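Uncharacterized protein Atu1656 (Agrobacterium tumefaciens, PDB 2OJH) is of unknown function but belongs to the TolB family and folds as a six-bladed beta-propeller, so it may mediate protein interactions. Local coordinates at residues M197-V202 and W220-S225; E42-P47 and L63-S68. All blocks are in the same frame, centred on the assembly; numbering follows the deposited sequence. Where two conformers were deposited one is given.

How the contacts relate
Both contacts are buried and apolar, and neither has a hydrogen bond across it, yet one joins two blades and the other lies within a single blade. Contact 1 runs between blades, from strand 198-203 of one sheet to the first strand, 217-224, of the next, and buries 245 Å². Contact 2 runs from segment 42-47, on first strand 45-49, to third strand 63-68, and buries 116 Å². Their first strands correspond: each has a residue of positive phi, Phe221 or Ala46, followed by proline. Selenium-aromatic and proline packing mark contact 1, an oblique aromatic pair contact 2. Their centres lie 23 Å apart, on opposite sides of the chain's centre.

Contact 1: M197-V202 and W220-S225; sequences MQIWRV and WFPHPS
The indole of Trp220 carries the selenomethionine Met197 on one side of its plane: Met197 CG stands 3.0 Å above the plane of the Trp220 ring system, displaced toward the rim, and reaches Trp220 CE2 at 3.5 Å. A further ring, that of His243, stacks with Trp220. Along the indole the Met197 chain travels from the pyrrole nitrogen to the far end of the benzo ring. The bend at chi2 (-54°) lifts Met197 SE further from the indole, 5.0 Å from the centroid of the six-membered ring of Trp220 and 27° off its normal, an oblique Met-aromatic contact. Met197 CE then comes back down to lie 3.6 Å from Trp220 CH2. In propeller terms this is an interface between blades: strand 198-203 is third in its sheet, while strand 217-224 opens the following one. A second apolar pair lies further along the strands. Ile199 CD1 is 3.9 Å from Pro222 CD, and Ile199 CG2 is 4.0 Å from Pro222 CB, the two side chains passing in opposite directions. Beside the contact, Gln198 NE2 donates to Met197 O at 2.7 Å, nearly straight at 172°, and its OE1 accepts from Arg211 and Ser215, so both ends of the amide are fixed. An acetic acid, probably from the crystallisation liquor, lies about 4 Å from the Met197 side chain.

Contact 2: E42-P47 and L63-S68; sequences ELFEAP and LLYRLS
Phe44 reaches across to Tyr65 and Leu67 with the outer end of its ring, and its side chain can be traced outward from CB. The bond from CA to CB heads toward segment 63-68, and a chi1 of -91° sets CG beside the backbone N, roughly opposite the carbonyl carbon. From CG the ring extends along two edges. On one of them Phe44 CD1 lies 3.9 Å from Glu42 CB, which sits in the ring plane at the edge. The other edge leads to Phe44 CE2, the atom with most of the contacts: it is 3.8 Å from Tyr65 CD1 and 4.0 Å from Tyr65 CG, and its distance to Leu67 CD1 is a looser 4.4 Å. At the tip, Phe44 CZ stands 4.1 Å above one face of the Tyr65 ring, offset toward its rim. The ring centroids of Phe44 and Tyr65 are 5.3 Å apart and the planes meet at 49°, an oblique aromatic pair whose side chains cross at about a right angle.

This packing belongs to a four-stranded antiparallel propeller blade, in which strand 55-60 separates strands 45-49 and 63-68. A CA-CA separation of 9.2 Å between Phe44 and Tyr65 fits side chains meeting across that intervening strand, whose Leu58 and Ser60 also touch Phe44. Pro75, just ahead of the outermost strand 76-77, touches the side chains of both Phe44 and Tyr65. The backbone of Phe44 is held at both ends: its N bonds to Ser22 OG, and its O to the hydroxyl of Tyr291 on strand 285-291.

Contact 1: M197-V202 and W220-S225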
loop_
_atom_site.group_PDB
_atom_site.type_symbol
_atom_site.label_atom_id
_atom_site.label_comp_id
_atom_site.label_asym_id
_atom_site.label_seq_id
_atom_site.Cartn_x
_atom_site.Cartn_y
_atom_site.Cartn_z
HETATM N N MSE A 197 0.986 -1.137 -16.943
HETATM C CA MSE A 197 0.786 -0.326 -15.757
HETATM C C MSE A 197 1.877 0.767 -15.710
HETATM O O MSE A 197 3.073 0.471 -15.890
HETATM C CB MSE A 197 0.811 -1.175 -14.491
HETATM C CG MSE A 197 -0.475 -1.966 -14.205
HETATM SE SE MSE A 197 -2.061 -0.823 -14.176
HETATM C CE MSE A 197 -3.173 -1.528 -12.752
ATOM N N GLN A 198 1.443 2.021 -15.547
ATOM C CA GLN A 198 2.303 3.199 -15.364
ATOM C C GLN A 198 1.757 4.013 -14.215
ATOM O O GLN A 198 0.547 3.900 -13.898
ATOM C CB GLN A 198 2.277 4.073 -16.593
ATOM C CG GLN A 198 2.677 3.320 -17.863
ATOM C CD GLN A 198 4.180 3.113 -17.977
ATOM O OE1 GLN A 198 4.839 3.836 -18.701
ATOM N NE2 GLN A 198 4.716 2.125 -17.269
ATOM N N ILE A 199 2.620 4.829 -13.606
ATOM C CA ILE A 199 2.185 5.699 -12.512
ATOM C C ILE A 199 1.534 6.952 -13.076
ATOM O O ILE A 199 2.056 7.592 -14.011
ATOM C CB ILE A 199 3.318 6.067 -11.492
ATOM C CG1 ILE A 199 4.096 4.817 -11.051
ATOM C CG2 ILE A 199 2.716 6.824 -10.321
ATOM C CD1 ILE A 199 3.245 3.697 -10.526
ATOM N N TRP A 200 0.367 7.256 -12.508
ATOM C CA TRP A 200 -0.390 8.459 -12.825
ATOM C C TRP A 200 -0.708 9.159 -11.502
ATOM O O TRP A 200 -0.538 8.581 -10.415
ATOM C CB TRP A 200 -1.694 8.105 -13.559
ATOM C CG TRP A 200 -1.497 7.663 -15.018
ATOM C CD1 TRP A 200 -0.969 6.477 -15.461
ATOM C CD2 TRP A 200 -1.845 8.401 -16.174
ATOM N NE1 TRP A 200 -0.960 6.434 -16.847
ATOM C CE2 TRP A 200 -1.491 7.611 -17.308
ATOM C CE3 TRP A 200 -2.417 9.664 -16.379
ATOM C CZ2 TRP A 200 -1.690 8.045 -18.604
ATOM C CZ3 TRP A 200 -2.607 10.099 -17.680
ATOM C CH2 TRP A 200 -2.254 9.289 -18.779
ATOM N N ARG A 201 -1.123 10.415 -11.587
ATOM C CA ARG A 201 -1.679 11.078 -10.424
ATOM C C ARG A 201 -2.937 11.873 -10.770
ATOM O O ARG A 201 -3.028 12.448 -11.836
ATOM C CB ARG A 201 -0.624 11.947 -9.722
ATOM C CG ARG A 201 -0.108 13.127 -10.528
ATOM C CD ARG A 201 0.829 13.973 -9.678
ATOM N NE ARG A 201 1.120 15.249 -10.315
ATOM C CZ ARG A 201 1.934 16.178 -9.822
ATOM N NH1 ARG A 201 2.114 17.306 -10.500
ATOM N NH2 ARG A 201 2.563 15.986 -8.665
ATOM N N VAL A 202 -3.905 11.880 -9.850
ATOM C CA VAL A 202 -5.151 12.616 -10.040
ATOM C C VAL A 202 -5.318 13.607 -8.884
ATOM O O VAL A 202 -4.924 13.302 -7.752
ATOM C CB VAL A 202 -6.391 11.650 -10.141
ATOM C CG1 VAL A 202 -6.598 10.823 -8.847
ATOM C CG2 VAL A 202 -7.659 12.421 -10.525
ATOM N N TRP A 220 4.002 -0.327 -10.166
ATOM C CA TRP A 220 2.937 -0.717 -9.270
ATOM C C TRP A 220 3.207 -0.143 -7.877
ATOM O O TRP A 220 4.350 0.181 -7.528
ATOM C CB TRP A 220 2.913 -2.255 -9.182
ATOM C CG TRP A 220 2.136 -2.960 -10.307
ATOM C CD1 TRP A 220 2.602 -3.356 -11.539
ATOM C CD2 TRP A 220 0.767 -3.331 -10.249
ATOM N NE1 TRP A 220 1.568 -3.968 -12.257
ATOM C CE2 TRP A 220 0.431 -3.938 -11.466
ATOM C CE3 TRP A 220 -0.237 -3.176 -9.263
ATOM C CZ2 TRP A 220 -0.864 -4.404 -11.730
ATOM C CZ3 TRP A 220 -1.511 -3.634 -9.537
ATOM C CH2 TRP A 220 -1.810 -4.253 -10.745
ATOM N N PHE A 221 2.174 -0.031 -7.066
ATOM C CA PHE A 221 2.362 0.336 -5.675
ATOM C C PHE A 221 3.077 1.681 -5.415
ATOM O O PHE A 221 4.020 1.721 -4.610
ATOM C CB PHE A 221 3.107 -0.782 -4.900
ATOM C CG PHE A 221 2.764 -2.181 -5.340
ATOM C CD1 PHE A 221 1.445 -2.678 -5.224
ATOM C CD2 PHE A 221 3.762 -3.010 -5.855
ATOM C CE1 PHE A 221 1.121 -3.978 -5.678
ATOM C CE2 PHE A 221 3.458 -4.322 -6.298
ATOM C CZ PHE A 221 2.139 -4.808 -6.210
ATOM N N PRO A 222 2.630 2.793 -6.044
ATOM C CA PRO A 222 3.254 4.090 -5.678
ATOM C C PRO A 222 2.956 4.552 -4.246
ATOM O O PRO A 222 1.777 4.555 -3.800
ATOM C CB PRO A 222 2.692 5.057 -6.745
ATOM C CG PRO A 222 1.347 4.449 -7.135
ATOM C CD PRO A 222 1.617 2.953 -7.114
ATOM N N HIS A 223 4.028 4.870 -3.497
ATOM C CA HIS A 223 3.901 5.512 -2.211
ATOM C C HIS A 223 4.737 6.790 -2.151
ATOM O O HIS A 223 5.957 6.728 -2.099
ATOM C CB HIS A 223 4.255 4.520 -1.086
ATOM C CG HIS A 223 3.499 3.229 -1.177
ATOM N ND1 HIS A 223 2.132 3.164 -1.028
ATOM C CD2 HIS A 223 3.910 1.965 -1.445
ATOM C CE1 HIS A 223 1.737 1.910 -1.153
ATOM N NE2 HIS A 223 2.797 1.158 -1.393
ATOM N N PRO A 224 4.071 7.952 -2.214
ATOM C CA PRO A 224 4.721 9.219 -1.914
ATOM C C PRO A 224 5.257 9.291 -0.465
ATOM O O PRO A 224 4.551 8.938 0.495
ATOM C CB PRO A 224 3.621 10.251 -2.142
ATOM C CG PRO A 224 2.615 9.595 -3.010
ATOM C CD PRO A 224 2.671 8.127 -2.644
ATOM N N SER A 225 6.502 9.731 -0.338
ATOM C CA SER A 225 7.138 9.906 0.973
ATOM C C SER A 225 6.447 11.031 1.750
ATOM O O SER A 225 6.088 12.058 1.157
ATOM C CB SER A 225 8.618 10.252 0.768
ATOM O OG SER A 225 9.236 10.686 1.968
#

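Contact 2: E42-P47 and L63-S68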
loop_
_atom_site.group_PDB
_atom_site.type_symbol
_atom_site.label_atom_id
_atom_site.label_comp_id
_atom_site.label_asym_id
_atom_site.label_seq_id
_atom_site.Cartn_x
_atom_site.Cartn_y
_atom_site.Cartn_z
ATOM N N GLU A 42 7.137 -18.178 7.439
ATOM C CA GLU A 42 5.767 -17.821 7.096
ATOM C C GLU A 42 5.736 -16.777 5.980
ATOM O O GLU A 42 6.774 -16.206 5.619
ATOM C CB GLU A 42 5.025 -17.302 8.334
ATOM C CG GLU A 42 5.121 -18.237 9.548
ATOM C CD GLU A 42 4.361 -19.542 9.367
ATOM O OE1 GLU A 42 3.372 -19.574 8.604
ATOM O OE2 GLU A 42 4.749 -20.546 9.998
ATOM N N LEU A 43 4.546 -16.540 5.433
ATOM C CA LEU A 43 4.359 -15.525 4.398
ATOM C C LEU A 43 3.771 -14.269 5.040
ATOM O O LEU A 43 2.605 -14.264 5.469
ATOM C CB LEU A 43 3.432 -16.072 3.301
ATOM C CG LEU A 43 3.363 -15.314 1.977
ATOM C CD1 LEU A 43 4.671 -15.463 1.226
ATOM C CD2 LEU A 43 2.219 -15.889 1.158
ATOM N N PHE A 44 4.597 -13.230 5.159
ATOM C CA PHE A 44 4.176 -11.974 5.761
ATOM C C PHE A 44 4.233 -10.939 4.665
ATOM O O PHE A 44 5.107 -11.015 3.787
ATOM C CB PHE A 44 5.094 -11.569 6.915
ATOM C CG PHE A 44 4.640 -12.077 8.238
ATOM C CD1 PHE A 44 4.669 -13.443 8.525
ATOM C CD2 PHE A 44 4.132 -11.193 9.183
ATOM C CE1 PHE A 44 4.240 -13.924 9.754
ATOM C CE2 PHE A 44 3.689 -11.672 10.421
ATOM C CZ PHE A 44 3.740 -13.032 10.698
ATOM N N GLU A 45 3.310 -9.976 4.709
ATOM C CA GLU A 45 3.099 -9.091 3.563
ATOM C C GLU A 45 2.868 -7.640 3.914
ATOM O O GLU A 45 2.306 -7.334 4.956
ATOM C CB GLU A 45 1.906 -9.617 2.723
ATOM C CG GLU A 45 2.164 -11.051 2.198
ATOM C CD GLU A 45 1.121 -11.562 1.249
ATOM O OE1 GLU A 45 1.205 -11.219 0.051
ATOM O OE2 GLU A 45 0.248 -12.363 1.683
ATOM N N ALA A 46 3.290 -6.749 3.017
ATOM C CA ALA A 46 2.701 -5.381 2.958
ATOM C C ALA A 46 2.774 -4.530 4.235
ATOM O O ALA A 46 1.744 -4.165 4.853
ATOM C CB ALA A 46 1.234 -5.454 2.404
ATOM N N PRO A 47 4.008 -4.190 4.651
ATOM C CA PRO A 47 4.149 -3.439 5.905
ATOM C C PRO A 47 3.669 -1.971 5.806
ATOM O O PRO A 47 3.940 -1.288 4.798
ATOM C CB PRO A 47 5.666 -3.504 6.165
ATOM C CG PRO A 47 6.280 -3.611 4.794
ATOM C CD PRO A 47 5.309 -4.477 4.013
ATOM N N LEU A 63 -4.641 -12.431 8.836
ATOM C CA LEU A 63 -4.568 -11.782 10.140
ATOM C C LEU A 63 -3.594 -10.625 10.132
ATOM O O LEU A 63 -2.676 -10.586 9.298
ATOM C CB LEU A 63 -4.158 -12.788 11.207
ATOM C CG LEU A 63 -5.141 -13.959 11.452
ATOM C CD1 LEU A 63 -4.561 -14.871 12.523
ATOM C CD2 LEU A 63 -6.528 -13.473 11.893
ATOM N N LEU A 64 -3.791 -9.670 11.042
ATOM C CA LEU A 64 -2.870 -8.529 11.133
ATOM C C LEU A 64 -1.933 -8.680 12.328
ATOM O O LEU A 64 -2.356 -9.137 13.396
ATOM C CB LEU A 64 -3.630 -7.216 11.322
ATOM C CG LEU A 64 -4.234 -6.461 10.157
ATOM C CD1 LEU A 64 -4.721 -5.155 10.757
ATOM C CD2 LEU A 64 -3.184 -6.190 9.094
ATOM N N TYR A 65 -0.686 -8.231 12.158
ATOM C CA TYR A 65 0.323 -8.304 13.218
ATOM C C TYR A 65 1.139 -7.020 13.377
ATOM O O TYR A 65 1.534 -6.400 12.382
ATOM C CB TYR A 65 1.306 -9.445 12.928
ATOM C CG TYR A 65 0.691 -10.814 12.885
ATOM C CD1 TYR A 65 0.115 -11.302 11.720
ATOM C CD2 TYR A 65 0.720 -11.640 14.003
ATOM C CE1 TYR A 65 -0.461 -12.583 11.677
ATOM C CE2 TYR A 65 0.167 -12.927 13.962
ATOM C CZ TYR A 65 -0.426 -13.379 12.793
ATOM O OH TYR A 65 -0.983 -14.637 12.730
ATOM N N ARG A 66 1.433 -6.655 14.626
ATOM C CA ARG A 66 2.403 -5.587 14.904
ATOM C C ARG A 66 3.795 -6.194 15.173
ATOM O O ARG A 66 3.921 -7.157 15.937
ATOM C CB ARG A 66 1.973 -4.751 16.119
ATOM C CG ARG A 66 0.631 -4.051 15.976
ATOM C CD ARG A 66 0.285 -3.240 17.222
ATOM N NE ARG A 66 -1.172 -3.132 17.377
ATOM C CZ ARG A 66 -1.929 -3.979 18.094
ATOM N NH1 ARG A 66 -3.249 -3.794 18.183
ATOM N NH2 ARG A 66 -1.379 -5.025 18.716
ATOM N N LEU A 67 4.825 -5.632 14.540
ATOM C CA LEU A 67 6.216 -6.020 14.800
ATOM C C LEU A 67 6.980 -4.800 15.301
ATOM O O LEU A 67 7.180 -3.842 14.537
ATOM C CB LEU A 67 6.879 -6.539 13.534
ATOM C CG LEU A 67 6.520 -7.931 13.011
ATOM C CD1 LEU A 67 5.062 -8.062 12.508
ATOM C CD2 LEU A 67 7.481 -8.216 11.873
ATOM N N SER A 68 7.366 -4.827 16.577
ATOM C CA SER A 68 8.078 -3.709 17.193
ATOM C C SER A 68 9.471 -3.521 16.606
ATOM O O SER A 68 10.196 -4.483 16.396
ATOM C CB SER A 68 8.182 -3.901 18.701
ATOM O OG SER A 68 8.776 -2.761 19.280
#